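Local coordinates for hypothetical conserved protein, GK0453 (Geobacillus kaustophilus, PDB 2YXY) that is of unknown function, a DUF1811-family protein in which a pair of helices packs against a small antiparallel beta-sheet, at residues A[52-57]-A[102-107]. Residues are numbered along the deposited sequence; the frame is centred on the assembly and turned at random.
Sequences AKAYML and LPISLL
Ile-104 sets CG1 between its backbone N and carbonyl carbon (chi1 57°), and the extended chi2 of 177° sends CD1 on to Ala-54 and Leu-57. Ser-105 places OG in the same kind of position (chi1 53°), beside the methyl of Ala-54. The contact joins the end of helix 39-54 to the 3-10 turn 104-106 that follows strand 100-103, the last strand of the antiparallel sheet. The contact therefore lies where helix 39-54 meets the sheet; the DUF1811 family is placed in the SH3 clan. No hydrogen bond links the two segments; the packing is mostly apolar. A type I turn from Ala-54 to Leu-57 ends the helix, and its Leu-57 N to Ala-54 O bond measures 3.2 Å. CD1 of Ile-104 comes against both ends of this turn, 3.8 Å from CB of Leu-57 and 3.8 Å from O of Ala-54. A glycine in place of Ile-104 would probably open a gap beside the turn and leave Ala-54 and Leu-57 without their shared apolar partner. CB of Ala-54 meets CG1 of Ile-104, OG of Ser-105 and, at 4.2 Å, CB of Pro-103, all on one side of it. Ser-105 OG is hydrogen-bonded to the carbonyl oxygen of Ala-50, one helical turn before Ala-54, so the hydroxyl ties the 3-10 turn to the helix. Lys-53 touches CB of Ser-105 with its own CB at 3.8 Å, while its extended chain leads the amine away. CD1 of Leu-57 rests 3.5 Å from CA of Ser-105.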
ATOM      1  N   ALA A  52       2.864   4.585  -3.762  1.00 15.64           N
ATOM      2  CA  ALA A  52       2.502   5.886  -4.283  1.00 19.48           C
ATOM      3  C   ALA A  52       1.101   6.283  -3.776  1.00 26.15           C
ATOM      4  O   ALA A  52       0.869   7.445  -3.446  1.00 21.64           O
ATOM      5  CB  ALA A  52       2.542   5.884  -5.806  1.00 21.55           C
ATOM      6  N   LYS A  53       0.172   5.328  -3.719  1.00 18.80           N
ATOM      7  CA  LYS A  53      -1.172   5.632  -3.227  1.00 20.62           C
ATOM      8  C   LYS A  53      -1.164   6.098  -1.766  1.00 18.84           C
ATOM      9  O   LYS A  53      -1.889   7.017  -1.409  1.00 19.19           O
ATOM     10  CB  LYS A  53      -2.087   4.410  -3.367  1.00 16.32           C
ATOM     11  CG  LYS A  53      -2.552   4.148  -4.808  1.00 23.88           C
ATOM     12  CD  LYS A  53      -3.459   2.903  -4.848  1.00 23.57           C
ATOM     13  CE  LYS A  53      -4.059   2.696  -6.221  1.00 26.16           C
ATOM     14  NZ  LYS A  53      -4.632   1.301  -6.302  1.00 37.22           N
ATOM     15  N   ALA A  54      -0.310   5.486  -0.951  1.00 18.08           N
ATOM     16  CA  ALA A  54      -0.210   5.821   0.455  1.00 22.77           C
ATOM     17  C   ALA A  54       0.114   7.292   0.695  1.00 25.86           C
ATOM     18  O   ALA A  54      -0.332   7.877   1.685  1.00 21.70           O
ATOM     19  CB  ALA A  54       0.851   4.957   1.117  1.00 14.80           C
ATOM     20  N   TYR A  55       0.916   7.868  -0.196  1.00 21.92           N
ATOM     21  CA  TYR A  55       1.286   9.264  -0.082  1.00 22.21           C
ATOM     22  C   TYR A  55       0.168  10.221  -0.498  1.00 25.62           C
ATOM     23  O   TYR A  55       0.366  11.427  -0.471  1.00 27.70           O
ATOM     24  CB  TYR A  55       2.552   9.545  -0.901  1.00 17.87           C
ATOM     25  CG  TYR A  55       3.784   9.110  -0.159  1.00 21.21           C
ATOM     26  CD1 TYR A  55       4.428   7.899  -0.465  1.00 16.46           C
ATOM     27  CD2 TYR A  55       4.267   9.868   0.906  1.00 19.60           C
ATOM     28  CE1 TYR A  55       5.526   7.458   0.285  1.00 19.99           C
ATOM     29  CE2 TYR A  55       5.360   9.432   1.661  1.00 26.34           C
ATOM     30  CZ  TYR A  55       5.978   8.224   1.340  1.00 17.53           C
ATOM     31  OH  TYR A  55       7.028   7.788   2.097  1.00 27.89           O
ATOM     32  N   MET A  56      -0.987   9.689  -0.910  1.00 21.35           N
ATOM     33  CA  MET A  56      -2.140  10.530  -1.264  1.00 28.24           C
ATOM     34  C   MET A  56      -3.220  10.337  -0.190  1.00 33.09           C
ATOM     35  O   MET A  56      -4.330  10.839  -0.323  1.00 32.62           O
ATOM     36  CB  MET A  56      -2.731  10.162  -2.633  1.00 33.55           C
ATOM     37  CG  MET A  56      -1.759  10.323  -3.801  1.00 31.82           C
ATOM     38  SD  MET A  56      -2.527  10.333  -5.429  1.00 29.93           S
ATOM     39  CE  MET A  56      -3.376   8.813  -5.436  1.00 35.34           C
ATOM     40  N   LEU A  57      -2.888   9.605   0.870  1.00 30.89           N
ATOM     41  CA  LEU A  57      -3.840   9.382   1.959  1.00 37.17           C
ATOM     42  C   LEU A  57      -3.408  10.102   3.232  1.00 37.18           C
ATOM     43  O   LEU A  57      -2.288  10.609   3.333  1.00 37.86           O
ATOM     44  CB  LEU A  57      -4.002   7.887   2.254  1.00 29.24           C
ATOM     45  CG  LEU A  57      -4.573   7.039   1.110  1.00 38.29           C
ATOM     46  CD1 LEU A  57      -4.675   5.595   1.582  1.00 32.28           C
ATOM     47  CD2 LEU A  57      -5.955   7.557   0.686  1.00 28.06           C
ATOM     48  N   LEU A 102       2.782  -2.106   6.981  1.00 31.00           N
ATOM     49  CA  LEU A 102       1.908  -2.092   5.821  1.00 33.39           C
ATOM     50  C   LEU A 102       1.591  -0.665   5.416  1.00 28.48           C
ATOM     51  O   LEU A 102       1.316   0.167   6.277  1.00 30.60           O
ATOM     52  CB  LEU A 102       0.612  -2.828   6.166  1.00 37.62           C
ATOM     53  CG  LEU A 102      -0.006  -3.819   5.178  1.00 46.56           C
ATOM     54  CD1 LEU A 102       1.027  -4.871   4.768  1.00 41.10           C
ATOM     55  CD2 LEU A 102      -1.212  -4.489   5.832  1.00 44.70           C
ATOM     56  N   PRO A 103       1.638  -0.357   4.102  1.00 26.92           N
ATOM     57  CA  PRO A 103       1.328   1.013   3.650  1.00 24.62           C
ATOM     58  C   PRO A 103      -0.134   1.256   4.007  1.00 25.41           C
ATOM     59  O   PRO A 103      -0.963   0.329   3.877  1.00 26.15           O
ATOM     60  CB  PRO A 103       1.531   0.958   2.120  1.00 26.60           C
ATOM     61  CG  PRO A 103       2.414  -0.249   1.888  1.00 29.10           C
ATOM     62  CD  PRO A 103       1.936  -1.248   2.959  1.00 27.30           C
ATOM     63  N   ILE A 104      -0.466   2.475   4.436  1.00 19.44           N
ATOM     64  CA  ILE A 104      -1.847   2.773   4.826  1.00 23.40           C
ATOM     65  C   ILE A 104      -2.843   2.601   3.675  1.00 26.65           C
ATOM     66  O   ILE A 104      -4.053   2.434   3.895  1.00 26.27           O
ATOM     67  CB  ILE A 104      -1.977   4.209   5.451  1.00 25.61           C
ATOM     68  CG1 ILE A 104      -1.465   5.300   4.487  1.00 19.79           C
ATOM     69  CG2 ILE A 104      -1.164   4.262   6.737  1.00 29.09           C
ATOM     70  CD1 ILE A 104      -1.643   6.735   5.061  1.00 22.70           C
ATOM     71  N   SER A 105      -2.335   2.604   2.446  1.00 23.93           N
ATOM     72  CA  SER A 105      -3.200   2.418   1.284  1.00 23.81           C
ATOM     73  C   SER A 105      -3.770   0.982   1.232  1.00 27.18           C
ATOM     74  O   SER A 105      -4.686   0.704   0.459  1.00 27.83           O
ATOM     75  CB  SER A 105      -2.408   2.706   0.002  1.00 21.65           C
ATOM     76  OG  SER A 105      -1.211   1.937  -0.012  1.00 21.72           O
ATOM     77  N   LEU A 106      -3.221   0.069   2.035  1.00 23.50           N
ATOM     78  CA  LEU A 106      -3.724  -1.305   2.046  1.00 28.91           C
ATOM     79  C   LEU A 106      -4.739  -1.589   3.189  1.00 35.77           C
ATOM     80  O   LEU A 106      -5.092  -2.739   3.419  1.00 35.74           O
ATOM     81  CB  LEU A 106      -2.542  -2.303   2.100  1.00 24.76           C
ATOM     82  CG  LEU A 106      -1.583  -2.251   0.874  1.00 32.10           C
ATOM     83  CD1 LEU A 106      -0.582  -3.387   0.937  1.00 30.89           C
ATOM     84  CD2 LEU A 106      -2.376  -2.366  -0.439  1.00 22.79           C
ATOM     85  N   LEU A 107      -5.200  -0.540   3.880  1.00 30.48           N
ATOM     86  CA  LEU A 107      -6.169  -0.663   4.977  1.00 35.93           C
ATOM     87  C   LEU A 107      -7.483  -0.000   4.561  1.00 34.85           C
ATOM     88  O   LEU A 107      -7.510   1.190   4.259  1.00 35.33           O
ATOM     89  CB  LEU A 107      -5.642   0.022   6.242  1.00 31.59           C
ATOM     90  CG  LEU A 107      -4.266  -0.416   6.753  1.00 33.73           C
ATOM     91  CD1 LEU A 107      -3.892   0.436   7.958  1.00 32.90           C
ATOM     92  CD2 LEU A 107      -4.272  -1.902   7.109  1.00 34.61           C
TER